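Local coordinates for mersacidin decarboxylase (Bacillus sp., PDB 1P3Y), which catalyses the oxidative decarboxylation of the C-terminal cysteine of the lantibiotic mersacidin to an aminoenethiol, using one FAD per subunit, at residues K36-D48 with V55-G67. Numbering follows the deposited sequence.
With FAD (flavin-adenine dinucleotide), chain B.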
loop_
_atom_site.group_PDB
_atom_site.type_symbol
_atom_site.label_atom_id
_atom_site.label_comp_id
_atom_site.label_asym_id
_atom_site.label_seq_id
_atom_site.Cartn_x
_atom_site.Cartn_y
_atom_site.Cartn_z
ATOM N N LYS A 36 -10.428 14.886 39.162
ATOM C CA LYS A 36 -11.750 14.559 38.651
ATOM C C LYS A 36 -11.653 13.680 37.411
ATOM O O LYS A 36 -12.402 12.717 37.255
ATOM C CB LYS A 36 -12.519 15.842 38.308
ATOM C CG LYS A 36 -13.935 15.595 37.759
ATOM C CD LYS A 36 -14.658 16.900 37.389
ATOM N N GLU A 37 -10.715 14.021 36.535
ATOM C CA GLU A 37 -10.515 13.286 35.299
ATOM C C GLU A 37 -9.124 13.621 34.743
ATOM O O GLU A 37 -8.650 14.761 34.869
ATOM C CB GLU A 37 -11.619 13.683 34.311
ATOM C CG GLU A 37 -11.714 12.824 33.060
ATOM C CD GLU A 37 -12.750 13.348 32.057
ATOM O OE1 GLU A 37 -12.709 12.889 30.881
ATOM O OE2 GLU A 37 -13.593 14.208 32.446
ATOM N N ILE A 38 -8.475 12.621 34.147
ATOM C CA ILE A 38 -7.146 12.776 33.562
ATOM C C ILE A 38 -7.082 12.287 32.114
ATOM O O ILE A 38 -7.454 11.147 31.798
ATOM C CB ILE A 38 -6.090 11.960 34.310
ATOM C CG1 ILE A 38 -6.140 12.248 35.812
ATOM C CG2 ILE A 38 -4.712 12.262 33.721
ATOM C CD1 ILE A 38 -5.111 11.439 36.616
ATOM N N ARG A 39 -6.591 13.150 31.236
ATOM C CA ARG A 39 -6.434 12.792 29.832
ATOM C C ARG A 39 -4.989 13.032 29.419
ATOM O O ARG A 39 -4.239 13.733 30.104
ATOM C CB ARG A 39 -7.368 13.619 28.949
ATOM C CG ARG A 39 -8.799 13.185 29.042
ATOM C CD ARG A 39 -9.712 14.082 28.240
ATOM N NE ARG A 39 -11.110 13.715 28.448
ATOM C CZ ARG A 39 -12.148 14.417 28.004
ATOM N NH1 ARG A 39 -11.971 15.541 27.315
ATOM N NH2 ARG A 39 -13.373 14.000 28.267
ATOM N N VAL A 40 -4.603 12.464 28.285
ATOM C CA VAL A 40 -3.249 12.626 27.802
ATOM C C VAL A 40 -3.194 13.112 26.353
ATOM O O VAL A 40 -4.086 12.837 25.555
ATOM C CB VAL A 40 -2.501 11.287 27.923
ATOM C CG1 VAL A 40 -1.163 11.339 27.195
ATOM C CG2 VAL A 40 -2.306 10.956 29.392
ATOM N N VAL A 41 -2.141 13.861 26.044
ATOM C CA VAL A 41 -1.863 14.345 24.698
ATOM C C VAL A 41 -0.369 13.978 24.507
ATOM O O VAL A 41 0.486 14.311 25.345
ATOM C CB VAL A 41 -2.107 15.891 24.566
ATOM C CG1 VAL A 41 -1.206 16.678 25.549
ATOM C CG2 VAL A 41 -1.858 16.338 23.112
ATOM N N MET A 42 -0.057 13.275 23.422
ATOM C CA MET A 42 1.317 12.821 23.159
ATOM C C MET A 42 1.972 13.393 21.905
ATOM O O MET A 42 1.306 13.874 21.002
ATOM C CB MET A 42 1.333 11.292 23.030
ATOM C CG MET A 42 0.465 10.539 24.063
ATOM S SD MET A 42 0.583 8.711 23.913
ATOM C CE MET A 42 2.398 8.436 24.099
ATOM N N THR A 43 3.294 13.335 21.859
ATOM C CA THR A 43 4.034 13.764 20.680
ATOM C C THR A 43 4.327 12.445 19.944
ATOM O O THR A 43 4.255 11.341 20.525
ATOM C CB THR A 43 5.415 14.406 21.022
ATOM O OG1 THR A 43 6.264 13.427 21.643
ATOM C CG2 THR A 43 5.263 15.574 21.953
ATOM N N LYS A 44 4.684 12.574 18.676
ATOM C CA LYS A 44 5.008 11.449 17.813
ATOM C C LYS A 44 6.092 10.530 18.413
ATOM O O LYS A 44 5.945 9.301 18.421
ATOM C CB LYS A 44 5.448 12.004 16.440
ATOM C CG LYS A 44 5.643 10.967 15.340
ATOM C CD LYS A 44 7.056 10.371 15.335
ATOM C CE LYS A 44 7.280 9.440 14.126
ATOM N NZ LYS A 44 6.238 8.347 14.057
ATOM N N THR A 45 7.182 11.116 18.903
ATOM C CA THR A 45 8.257 10.310 19.484
ATOM C C THR A 45 7.784 9.522 20.696
ATOM O O THR A 45 8.152 8.351 20.871
ATOM C CB THR A 45 9.430 11.178 19.895
ATOM O OG1 THR A 45 9.769 12.028 18.802
ATOM C CG2 THR A 45 10.641 10.310 20.255
ATOM N N ALA A 46 6.967 10.160 21.535
ATOM C CA ALA A 46 6.417 9.476 22.702
ATOM C C ALA A 46 5.606 8.238 22.248
ATOM O O ALA A 46 5.757 7.146 22.830
ATOM C CB ALA A 46 5.539 10.426 23.498
ATOM N N GLU A 47 4.770 8.395 21.210
ATOM C CA GLU A 47 3.974 7.268 20.717
ATOM C C GLU A 47 4.807 6.129 20.166
ATOM O O GLU A 47 4.403 4.969 20.297
ATOM C CB GLU A 47 2.998 7.692 19.637
ATOM C CG GLU A 47 1.674 8.125 20.153
ATOM C CD GLU A 47 0.686 8.384 19.029
ATOM O OE1 GLU A 47 0.119 7.406 18.477
ATOM O OE2 GLU A 47 0.495 9.575 18.694
ATOM N N ASP A 48 5.942 6.442 19.536
ATOM C CA ASP A 48 6.801 5.384 18.995
ATOM C C ASP A 48 7.394 4.565 20.132
ATOM O O ASP A 48 7.695 3.372 19.967
ATOM C CB ASP A 48 7.962 5.943 18.153
ATOM C CG ASP A 48 7.501 6.587 16.862
ATOM O OD1 ASP A 48 6.414 6.206 16.374
ATOM O OD2 ASP A 48 8.234 7.463 16.328
ATOM N N VAL A 55 -1.082 3.641 26.562
ATOM C CA VAL A 55 -1.314 4.699 27.533
ATOM C C VAL A 55 -2.820 4.877 27.853
ATOM O O VAL A 55 -3.185 5.410 28.903
ATOM C CB VAL A 55 -0.681 6.045 27.016
ATOM C CG1 VAL A 55 -0.902 7.197 28.030
ATOM C CG2 VAL A 55 0.812 5.846 26.745
ATOM N N SER A 56 -3.701 4.419 26.972
ATOM C CA SER A 56 -5.124 4.602 27.233
ATOM C C SER A 56 -5.643 3.673 28.327
ATOM O O SER A 56 -6.757 3.842 28.826
ATOM C CB SER A 56 -5.940 4.396 25.957
ATOM O OG SER A 56 -6.029 3.024 25.631
ATOM N N TYR A 57 -4.857 2.669 28.686
ATOM C CA TYR A 57 -5.280 1.772 29.754
ATOM C C TYR A 57 -5.044 2.421 31.130
ATOM O O TYR A 57 -5.472 1.889 32.155
ATOM C CB TYR A 57 -4.496 0.461 29.698
ATOM C CG TYR A 57 -4.766 -0.363 28.469
ATOM C CD1 TYR A 57 -3.759 -0.618 27.543
ATOM C CD2 TYR A 57 -6.035 -0.866 28.211
ATOM C CE1 TYR A 57 -4.010 -1.346 26.385
ATOM C CE2 TYR A 57 -6.292 -1.601 27.057
ATOM C CZ TYR A 57 -5.274 -1.834 26.146
ATOM O OH TYR A 57 -5.512 -2.565 25.001
ATOM N N PHE A 58 -4.363 3.567 31.152
ATOM C CA PHE A 58 -4.034 4.235 32.408
ATOM C C PHE A 58 -4.598 5.632 32.551
ATOM O O PHE A 58 -4.143 6.394 33.412
ATOM C CB PHE A 58 -2.509 4.303 32.579
ATOM C CG PHE A 58 -1.812 2.998 32.326
ATOM C CD1 PHE A 58 -0.980 2.843 31.221
ATOM C CD2 PHE A 58 -1.977 1.925 33.197
ATOM C CE1 PHE A 58 -0.314 1.636 30.987
ATOM C CE2 PHE A 58 -1.315 0.704 32.979
ATOM C CZ PHE A 58 -0.479 0.558 31.869
ATOM N N CYS A 59 -5.572 5.983 31.717
ATOM C CA CYS A 59 -6.160 7.306 31.789
ATOM C C CYS A 59 -7.474 7.299 31.050
ATOM O O CYS A 59 -7.847 6.283 30.476
ATOM C CB CYS A 59 -5.216 8.348 31.192
ATOM S SG CYS A 59 -4.997 8.192 29.425
ATOM N N ASP A 60 -8.165 8.435 31.036
ATOM C CA ASP A 60 -9.476 8.514 30.398
ATOM C C ASP A 60 -9.505 8.678 28.886
ATOM O O ASP A 60 -10.456 8.244 28.228
ATOM C CB ASP A 60 -10.289 9.634 31.050
ATOM C CG ASP A 60 -10.422 9.444 32.553
ATOM O OD1 ASP A 60 -10.065 10.375 33.312
ATOM O OD2 ASP A 60 -10.870 8.353 32.976
ATOM N N HIS A 61 -8.480 9.305 28.325
ATOM C CA HIS A 61 -8.449 9.495 26.886
ATOM C C HIS A 61 -7.077 9.963 26.483
ATOM O O HIS A 61 -6.425 10.682 27.227
ATOM C CB HIS A 61 -9.482 10.532 26.457
ATOM C CG HIS A 61 -9.619 10.662 24.974
ATOM N ND1 HIS A 61 -10.257 9.712 24.199
ATOM C CD2 HIS A 61 -9.160 11.604 24.116
ATOM C CE1 HIS A 61 -10.183 10.068 22.928
ATOM N NE2 HIS A 61 -9.522 11.212 22.850
ATOM N N VAL A 62 -6.653 9.564 25.293
ATOM C CA VAL A 62 -5.341 9.930 24.779
ATOM C C VAL A 62 -5.466 10.652 23.444
ATOM O O VAL A 62 -5.973 10.092 22.473
ATOM C CB VAL A 62 -4.466 8.664 24.564
ATOM C CG1 VAL A 62 -3.069 9.052 24.071
ATOM C CG2 VAL A 62 -4.412 7.852 25.846
ATOM N N TYR A 63 -5.008 11.894 23.385
ATOM C CA TYR A 63 -5.060 12.648 22.134
ATOM C C TYR A 63 -3.741 12.451 21.406
ATOM O O TYR A 63 -2.664 12.792 21.902
ATOM C CB TYR A 63 -5.267 14.136 22.382
ATOM C CG TYR A 63 -6.568 14.474 23.055
ATOM C CD1 TYR A 63 -6.616 14.791 24.415
ATOM C CD2 TYR A 63 -7.756 14.506 22.331
ATOM C CE1 TYR A 63 -7.816 15.136 25.033
ATOM C CE2 TYR A 63 -8.955 14.846 22.938
ATOM C CZ TYR A 63 -8.977 15.159 24.291
ATOM O OH TYR A 63 -10.173 15.465 24.891
ATOM N N SER A 64 -3.830 11.898 20.210
ATOM C CA SER A 64 -2.648 11.647 19.414
ATOM C C SER A 64 -2.394 12.770 18.401
ATOM O O SER A 64 -3.321 13.474 17.982
ATOM C CB SER A 64 -2.815 10.302 18.712
ATOM O OG SER A 64 -1.738 10.046 17.843
ATOM N N GLU A 65 -1.127 12.939 18.029
ATOM C CA GLU A 65 -0.704 13.952 17.058
ATOM C C GLU A 65 -1.337 13.616 15.714
ATOM O O GLU A 65 -1.622 14.510 14.912
ATOM C CB GLU A 65 0.835 13.945 16.940
ATOM C CG GLU A 65 1.451 14.990 16.008
ATOM C CD GLU A 65 1.189 16.415 16.448
ATOM O OE1 GLU A 65 1.456 16.737 17.619
ATOM O OE2 GLU A 65 0.725 17.224 15.625
ATOM N N HIS A 66 -1.557 12.316 15.497
ATOM C CA HIS A 66 -2.145 11.779 14.276
ATOM C C HIS A 66 -3.665 11.951 14.230
ATOM O O HIS A 66 -4.317 11.518 13.272
ATOM C CB HIS A 66 -1.809 10.292 14.162
ATOM C CG HIS A 66 -0.371 9.978 14.428
ATOM N ND1 HIS A 66 0.665 10.650 13.815
ATOM C CD2 HIS A 66 0.204 9.072 15.253
ATOM C CE1 HIS A 66 1.817 10.175 14.255
ATOM N NE2 HIS A 66 1.565 9.216 15.129
ATOM N N GLY A 67 -4.224 12.583 15.261
ATOM C CA GLY A 67 -5.659 12.782 15.316
ATOM C C GLY A 67 -6.377 11.493 15.679
ATOM O O GLY A 67 -5.789 10.600 16.292
HETATM P PA FAD B . 8.299 15.280 18.300
HETATM O O1A FAD B . 8.071 13.813 18.645
HETATM O O2A FAD B . 7.114 16.093 17.813
HETATM O O5B FAD B . 9.475 15.450 17.169
HETATM C C5B FAD B . 10.442 14.411 16.833
HETATM C C4B FAD B . 10.025 13.620 15.599
HETATM O O4B FAD B . 8.626 13.768 15.378
HETATM C C3B FAD B . 10.686 14.077 14.287
HETATM O O3B FAD B . 11.439 12.955 13.839
HETATM C C2B FAD B . 9.530 14.472 13.427
HETATM O O2B FAD B . 9.607 14.334 12.036
HETATM C C1B FAD B . 8.362 13.677 14.004
HETATM N N9A FAD B . 6.960 14.180 13.831
HETATM C C8A FAD B . 6.264 15.324 14.418
HETATM N N7A FAD B . 5.016 15.462 14.026
HETATM C C5A FAD B . 4.802 14.371 13.122
HETATM C C6A FAD B . 3.676 13.928 12.324
HETATM N N6A FAD B . 2.488 14.555 12.341
HETATM N N1A FAD B . 3.845 12.779 11.492
HETATM C C2A FAD B . 5.034 12.104 11.435
HETATM N N3A FAD B . 6.190 12.456 12.192
HETATM C C4A FAD B . 5.927 13.651 13.006
HETATM N N1 FAD B . 15.075 14.394 24.110
HETATM C C2 FAD B . 15.017 15.028 25.345
HETATM O O2 FAD B . 15.081 16.284 25.420
HETATM N N3 FAD B . 14.884 14.251 26.507
HETATM C C4 FAD B . 14.803 12.807 26.544
HETATM O O4 FAD B . 14.692 12.191 27.673
HETATM C C4X FAD B . 14.848 12.203 25.289
HETATM N N5 FAD B . 14.741 10.769 25.271
HETATM C C5X FAD B . 14.753 10.123 23.994
HETATM C C6 FAD B . 14.649 8.701 23.914
HETATM C C7 FAD B . 14.648 7.968 22.656
HETATM C C7M FAD B . 14.514 6.418 22.692
HETATM C C8 FAD B . 14.765 8.747 21.403
HETATM C C8M FAD B . 14.769 8.124 20.021
HETATM C C9 FAD B . 14.871 10.147 21.427
HETATM C C9A FAD B . 14.875 10.879 22.685
HETATM N N10 FAD B . 14.990 12.371 22.847
HETATM C C10 FAD B . 14.975 13.005 24.098
HETATM C "C1'" FAD B . 15.110 13.142 21.645
HETATM C "C2'" FAD B . 13.890 13.825 21.144
HETATM O "O2'" FAD B . 12.866 12.771 20.853
HETATM C "C3'" FAD B . 14.163 14.558 19.883
HETATM O "O3'" FAD B . 14.835 15.814 20.117
HETATM C "C4'" FAD B . 12.895 14.877 19.039
HETATM O "O4'" FAD B . 13.339 15.536 17.805
HETATM C "C5'" FAD B . 11.892 15.786 19.707
HETATM O "O5'" FAD B . 10.974 15.027 20.510
HETATM P P FAD B . 9.576 15.607 20.955
HETATM O O1P FAD B . 8.938 14.552 21.751
HETATM O O2P FAD B . 9.801 16.930 21.641
HETATM O O3P FAD B . 8.848 16.019 19.572
HETATM O O HOH W 1 2.011 16.234 20.050
#
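At one edge of the parallel Rossmann-type sheet, strand 37-42 pairs with strand 61-63 after a beta-alpha-beta crossover through helices 44-49 and 52-55. Val40 stands at the centre of the ladder: its N donates to His61 O (2.8 Å) while its O accepts from Tyr63 N, and Met42 N then reaches Tyr63 O at 3.1 Å. Where the strands begin, Asp60 grips Ile38 twice, its backbone N bonding Ile38 O and its OD1 taking Ile38 N (2.9 Å). On the face of Val40 and Val62, Met42 SD lies against Val62 CG1 (3.7 Å) and its CE turns, with chi3 at 57°, to CG2 of Val55. The other face carries Arg39 and Tyr63: the extended arginine runs past the phenol, its CD 3.9 Å from Tyr63 CE1, with guanidinium and ring planes 71° apart, and a salt bridge ties NH2 back to Glu37 OE1. Beyond the strand ends, Ser64 OG of the turn 64-67 faces Glu47 OE2 of helix 44-49 in a hydrogen bond whose modelled length is doubtfully short. The N-terminus of that helix receives the FAD pyrophosphate: Thr43 OG1 donates to O1P (2.9 Å), and Thr45 N donates to O1A (2.9 Å), with Thr45 OG1 also at O1A, modelled doubtfully close. Strand 10-15 continues the sheet beyond strand 37-42; helix 25-31 touches Ile38 and Val55, whereas helix 75-81 packs on Val41 and Tyr63.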